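PDB 3DSB: putative acetyltransferase from Clostridium difficile, which probably transfers an acyl group, such as acetyl, to a substrate not yet identified, as a member of the GNAT acetyltransferase family. Local coordinates for residues 68-73 with 107-112; 75-78 with 83-86. All blocks are in the same frame, centred on the assembly; numbering follows the deposited sequence.

Contact 1. Residues 68-73 with 107-112; sequences AQIMYT and NYIKNI
Ile109 of the helix fits between Ile70 and Tyr72, two residues apart on the strand and therefore on the same face of the sheet. CG1 and the CD1 it carries do the touching. CG1 of Ile109 meets the end of Ile70, 3.7 Å from Ile70 CD1, while Ile70 CG2 lies alongside at 4.1 Å from the same CG1; the two isoleucine side chains run past each other in opposite directions. CD1 of Ile109 reaches farther, to the tyrosine, 3.7 Å from Tyr72 CE2, while still near Ile70 CG2, and comes to the ring at its edge, near the ring plane. The ring is placed there by a chi1 of 58°, which sets Tyr72 CG between the backbone N and the carbonyl carbon. The axes of the strand and helix segments come within 10.4 Å, their directions 34° apart. This is helix 101-115 of the GNAT fold laid on the central sheet, and the contact is made by apolar packing, with the tyrosine hydroxyl at its margin. Farther along the helix, CD1 of Ile112 lies 4.2 Å from Tyr72 OH, a looser touch beyond the ring. Leu85 of strand 82-92 packs against both Tyr72 and Ile109, and Leu105, one helical turn before Ile109, covers Ile70. On the opposite face of the strand, selenomethionine Met71 packs against Asp78 of the second subunit.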
loop_
_atom_site.group_PDB
_atom_site.type_symbol
_atom_site.label_atom_id
_atom_site.label_comp_id
_atom_site.label_asym_id
_atom_site.label_seq_id
_atom_site.Cartn_x
_atom_site.Cartn_y
_atom_site.Cartn_z
ATOM N N ALA A 68 2.787 6.426 -22.984
ATOM C CA ALA A 68 3.328 5.819 -21.751
ATOM C C ALA A 68 2.439 6.114 -20.593
ATOM O O ALA A 68 1.613 7.025 -20.647
ATOM C CB ALA A 68 4.729 6.329 -21.466
ATOM N N GLN A 69 2.588 5.304 -19.541
ATOM C CA GLN A 69 1.777 5.506 -18.309
ATOM C C GLN A 69 2.580 5.193 -17.081
ATOM O O GLN A 69 3.512 4.374 -17.122
ATOM C CB GLN A 69 0.528 4.628 -18.309
ATOM C CG GLN A 69 0.809 3.123 -18.267
ATOM C CD GLN A 69 0.574 2.528 -16.850
ATOM O OE1 GLN A 69 -0.574 2.320 -16.429
ATOM N NE2 GLN A 69 1.656 2.216 -16.147
ATOM N N ILE A 70 2.170 5.828 -15.985
ATOM C CA ILE A 70 2.719 5.461 -14.660
ATOM C C ILE A 70 1.549 5.492 -13.679
ATOM O O ILE A 70 0.659 6.359 -13.791
ATOM C CB ILE A 70 3.858 6.450 -14.226
ATOM C CG1 ILE A 70 4.550 5.980 -12.952
ATOM C CG2 ILE A 70 3.390 7.894 -14.168
ATOM C CD1 ILE A 70 5.968 6.614 -12.717
HETATM N N MSE A 71 1.520 4.537 -12.747
HETATM C CA MSE A 71 0.414 4.394 -11.798
HETATM C C MSE A 71 0.936 4.334 -10.384
HETATM O O MSE A 71 1.975 3.699 -10.144
HETATM C CB MSE A 71 -0.402 3.126 -12.063
HETATM C CG MSE A 71 -1.723 3.116 -11.334
HETATM SE SE MSE A 71 -1.652 2.334 -9.527
HETATM C CE MSE A 71 -2.121 0.498 -9.992
ATOM N N TYR A 72 0.279 5.040 -9.472
ATOM C CA TYR A 72 0.596 4.900 -8.040
ATOM C C TYR A 72 -0.645 4.787 -7.198
ATOM O O TYR A 72 -1.723 5.277 -7.576
ATOM C CB TYR A 72 1.463 6.040 -7.509
ATOM C CG TYR A 72 0.889 7.419 -7.657
ATOM C CD1 TYR A 72 -0.052 7.923 -6.754
ATOM C CD2 TYR A 72 1.287 8.250 -8.708
ATOM C CE1 TYR A 72 -0.582 9.221 -6.888
ATOM C CE2 TYR A 72 0.804 9.526 -8.837
ATOM C CZ TYR A 72 -0.135 10.018 -7.945
ATOM O OH TYR A 72 -0.595 11.302 -8.079
ATOM N N THR A 73 -0.467 4.146 -6.043
ATOM C CA THR A 73 -1.507 4.114 -5.023
ATOM C C THR A 73 -0.967 4.803 -3.765
ATOM O O THR A 73 0.200 5.191 -3.712
ATOM C CB THR A 73 -1.882 2.668 -4.665
ATOM O OG1 THR A 73 -0.731 1.985 -4.208
ATOM C CG2 THR A 73 -2.453 1.887 -5.843
ATOM N N ASN A 107 10.501 10.931 -12.676
ATOM C CA ASN A 107 10.869 12.209 -12.073
ATOM C C ASN A 107 9.669 13.117 -11.859
ATOM O O ASN A 107 9.639 13.922 -10.912
ATOM C CB ASN A 107 11.997 12.863 -12.875
ATOM C CG ASN A 107 13.338 12.209 -12.600
ATOM O OD1 ASN A 107 13.607 11.818 -11.471
ATOM N ND2 ASN A 107 14.163 12.050 -13.634
ATOM N N TYR A 108 8.656 12.989 -12.717
ATOM C CA TYR A 108 7.407 13.710 -12.508
ATOM C C TYR A 108 6.759 13.307 -11.179
ATOM O O TYR A 108 6.309 14.159 -10.421
ATOM C CB TYR A 108 6.443 13.409 -13.671
ATOM C CG TYR A 108 5.209 14.299 -13.739
ATOM C CD1 TYR A 108 5.270 15.503 -14.440
ATOM C CD2 TYR A 108 3.994 13.934 -13.143
ATOM C CE1 TYR A 108 4.199 16.341 -14.541
ATOM C CE2 TYR A 108 2.874 14.818 -13.238
ATOM C CZ TYR A 108 3.006 16.005 -13.949
ATOM O OH TYR A 108 1.935 16.913 -14.088
ATOM N N ILE A 109 6.729 12.023 -10.885
ATOM C CA ILE A 109 6.147 11.559 -9.625
ATOM C C ILE A 109 7.052 11.979 -8.453
ATOM O O ILE A 109 6.549 12.393 -7.404
ATOM C CB ILE A 109 5.885 10.038 -9.665
ATOM C CG1 ILE A 109 4.983 9.676 -10.863
ATOM C CG2 ILE A 109 5.344 9.559 -8.315
ATOM C CD1 ILE A 109 3.682 10.415 -10.954
ATOM N N LYS A 110 8.370 11.886 -8.623
ATOM C CA LYS A 110 9.282 12.362 -7.541
ATOM C C LYS A 110 8.989 13.814 -7.228
ATOM O O LYS A 110 8.985 14.194 -6.044
ATOM C CB LYS A 110 10.759 12.196 -7.916
ATOM C CG LYS A 110 11.256 10.758 -7.832
ATOM C CD LYS A 110 12.580 10.508 -8.536
ATOM C CE LYS A 110 13.666 11.298 -7.942
ATOM N NZ LYS A 110 14.953 11.013 -8.645
ATOM N N ASN A 111 8.758 14.638 -8.269
ATOM C CA ASN A 111 8.442 16.053 -8.041
ATOM C C ASN A 111 7.130 16.241 -7.289
ATOM O O ASN A 111 7.033 17.080 -6.382
ATOM C CB ASN A 111 8.415 16.827 -9.378
ATOM C CG ASN A 111 8.002 18.286 -9.189
ATOM O OD1 ASN A 111 6.898 18.690 -9.571
ATOM N ND2 ASN A 111 8.860 19.057 -8.551
ATOM N N ILE A 112 6.119 15.465 -7.648
ATOM C CA ILE A 112 4.856 15.494 -6.887
ATOM C C ILE A 112 5.142 15.218 -5.404
ATOM O O ILE A 112 4.632 15.918 -4.514
ATOM C CB ILE A 112 3.809 14.460 -7.417
ATOM C CG1 ILE A 112 3.203 14.956 -8.748
ATOM C CG2 ILE A 112 2.732 14.125 -6.375
ATOM C CD1 ILE A 112 2.358 13.898 -9.444
#

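Contact 2. Residues 75-78 with 83-86. With BET (trimethyl glycine), chain D.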
loop_
_atom_site.group_PDB
_atom_site.type_symbol
_atom_site.label_atom_id
_atom_site.label_comp_id
_atom_site.label_asym_id
_atom_site.label_seq_id
_atom_site.Cartn_x
_atom_site.Cartn_y
_atom_site.Cartn_z
ATOM N N GLU A 75 -0.470 4.853 0.629
ATOM C CA GLU A 75 -0.541 4.206 1.938
ATOM C C GLU A 75 -0.568 5.286 3.005
ATOM O O GLU A 75 0.410 6.016 3.180
ATOM C CB GLU A 75 0.722 3.365 2.170
ATOM C CG GLU A 75 0.795 2.809 3.600
ATOM C CD GLU A 75 2.188 2.319 4.011
ATOM O OE1 GLU A 75 3.056 2.110 3.139
ATOM O OE2 GLU A 75 2.403 2.173 5.230
ATOM N N TRP A 76 -1.697 5.400 3.726
ATOM C CA TRP A 76 -1.768 6.401 4.797
ATOM C C TRP A 76 -0.908 5.936 5.974
ATOM O O TRP A 76 -1.043 4.797 6.428
ATOM C CB TRP A 76 -3.213 6.590 5.268
ATOM C CG TRP A 76 -3.306 7.680 6.316
ATOM C CD1 TRP A 76 -3.535 7.511 7.656
ATOM C CD2 TRP A 76 -3.115 9.085 6.103
ATOM N NE1 TRP A 76 -3.503 8.753 8.300
ATOM C CE2 TRP A 76 -3.248 9.727 7.361
ATOM C CE3 TRP A 76 -2.838 9.869 4.962
ATOM C CZ2 TRP A 76 -3.132 11.116 7.499
ATOM C CZ3 TRP A 76 -2.735 11.253 5.113
ATOM C CH2 TRP A 76 -2.877 11.857 6.359
ATOM N N SER A 77 -0.072 6.841 6.476
ATOM C CA SER A 77 0.653 6.624 7.710
ATOM C C SER A 77 0.029 7.449 8.834
ATOM O O SER A 77 0.121 8.690 8.828
ATOM C CB SER A 77 2.132 7.017 7.552
ATOM O OG SER A 77 2.805 6.985 8.817
ATOM N N ASP A 78 -0.590 6.761 9.805
ATOM C CA ASP A 78 -1.103 7.458 10.975
ATOM C C ASP A 78 0.010 7.980 11.852
ATOM O O ASP A 78 -0.085 9.135 12.344
ATOM C CB ASP A 78 -2.096 6.589 11.763
ATOM C CG ASP A 78 -1.596 5.170 12.063
ATOM O OD1 ASP A 78 -0.469 4.815 11.684
ATOM O OD2 ASP A 78 -2.365 4.427 12.716
ATOM N N ASN A 83 0.875 10.533 3.584
ATOM C CA ASN A 83 0.795 9.390 2.671
ATOM C C ASN A 83 2.165 9.009 2.163
ATOM O O ASN A 83 2.974 9.905 1.829
ATOM C CB ASN A 83 -0.017 9.717 1.426
ATOM C CG ASN A 83 -1.492 9.563 1.627
ATOM O OD1 ASN A 83 -2.253 10.555 1.467
ATOM N ND2 ASN A 83 -1.934 8.392 1.986
ATOM N N PHE A 84 2.408 7.698 2.044
ATOM C CA PHE A 84 3.437 7.231 1.121
ATOM C C PHE A 84 2.775 7.042 -0.219
ATOM O O PHE A 84 1.637 6.563 -0.313
ATOM C CB PHE A 84 3.939 5.874 1.582
ATOM C CG PHE A 84 4.797 5.932 2.798
ATOM C CD1 PHE A 84 6.160 6.225 2.698
ATOM C CD2 PHE A 84 4.250 5.673 4.059
ATOM C CE1 PHE A 84 6.969 6.264 3.814
ATOM C CE2 PHE A 84 5.053 5.723 5.206
ATOM C CZ PHE A 84 6.422 6.011 5.078
ATOM N N LEU A 85 3.491 7.428 -1.268
ATOM C CA LEU A 85 3.057 7.137 -2.607
ATOM C C LEU A 85 3.771 5.855 -3.077
ATOM O O LEU A 85 5.011 5.779 -2.952
ATOM C CB LEU A 85 3.376 8.358 -3.476
ATOM C CG LEU A 85 2.958 8.423 -4.934
ATOM C CD1 LEU A 85 2.607 9.858 -5.311
ATOM C CD2 LEU A 85 4.046 7.893 -5.833
ATOM N N TRP A 86 3.003 4.861 -3.547
ATOM C CA TRP A 86 3.603 3.586 -3.994
ATOM C C TRP A 86 3.462 3.491 -5.508
ATOM O O TRP A 86 2.355 3.403 -6.029
ATOM C CB TRP A 86 2.877 2.391 -3.359
ATOM C CG TRP A 86 3.225 2.158 -1.953
ATOM C CD1 TRP A 86 2.807 2.860 -0.856
ATOM C CD2 TRP A 86 4.200 1.201 -1.474
ATOM N NE1 TRP A 86 3.388 2.335 0.300
ATOM C CE2 TRP A 86 4.228 1.304 -0.053
ATOM C CE3 TRP A 86 4.941 0.183 -2.088
ATOM C CZ2 TRP A 86 5.061 0.494 0.741
ATOM C CZ3 TRP A 86 5.779 -0.598 -1.303
ATOM C CH2 TRP A 86 5.814 -0.458 0.095
HETATM N N BET D . 7.397 3.635 8.137
HETATM C CA BET D . 6.175 4.510 8.137
HETATM C C BET D . 5.323 4.623 9.393
HETATM O O BET D . 4.046 4.574 9.318
HETATM O OXT BET D . 5.947 4.903 10.452
HETATM C C1 BET D . 7.163 2.563 7.187
HETATM C C2 BET D . 8.618 4.337 7.719
HETATM C C3 BET D . 7.679 3.035 9.448
#
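Glu75 holds its CG anti to the backbone N (chi1 172°) and continues extended, whereas Phe84 and Trp86 place CG anti to the carbonyl carbon, beside the backbone N; on the face these residues share, the torsions bring the carboxylate up beside both rings. Glu75 OE1 accepts from the indole, 2.9 Å from Trp86 NE1, through its anti lone pair and close to the ring plane, although the bond is bent, with 145° at the hydrogen. Glu75 OE2 is bonded to the Tyr125 hydroxyl of the second subunit, so the carboxylate is held at both oxygens. The Phe84 side chain lies beside that of Glu75 and points the same way. Beneath them, Glu75 and Phe84 form an antiparallel hydrogen-bonded pair, with Glu75 N 2.9 Å from Phe84 O and Phe84 N 2.8 Å from Glu75 O. On the other face, the amide of Asn83 stands steeply to the indole of Trp76 and meets its edge, Asn83 ND2 lying 3.4 Å from Trp76 CE3. A trimethyl glycine lies against Ser77 and Phe84: Ser77 OG donates to its O at 2.8 Å, and its CA lies 3.4 Å from Phe84 CE2, at the ring edge. Trp79, Arg80, Arg123 and Tyr147 complete this pocket, Arg123 also making a cation-pi contact with Phe84. Strand 119-127 runs parallel to strand 82-92 on the side away from strand 65-77, and Leu85, on the other face from Phe84, packs against helix 101-115.

Strand 65-77 carries the first segment of both contacts, and their centres lie 15 Å apart. Along the chain, contact 2 is nested within contact 1: the hairpin turns from 75-78 to 83-86, strand 82-92 runs on, and helix 101-115 then returns to cover residues 68-73. Contact 1 thus fastens the helix to the sheet about 6 Å from the centre of the folded chain, whereas contact 2 joins neighbouring strands farther out, beside a bound trimethyl glycine. They meet directly, with Thr73 O 2.8 Å from Trp86 N, a probable hydrogen bond, and Tyr72 CB 3.2 Å from Trp86 O. Both contacts also have residues that reach the second subunit.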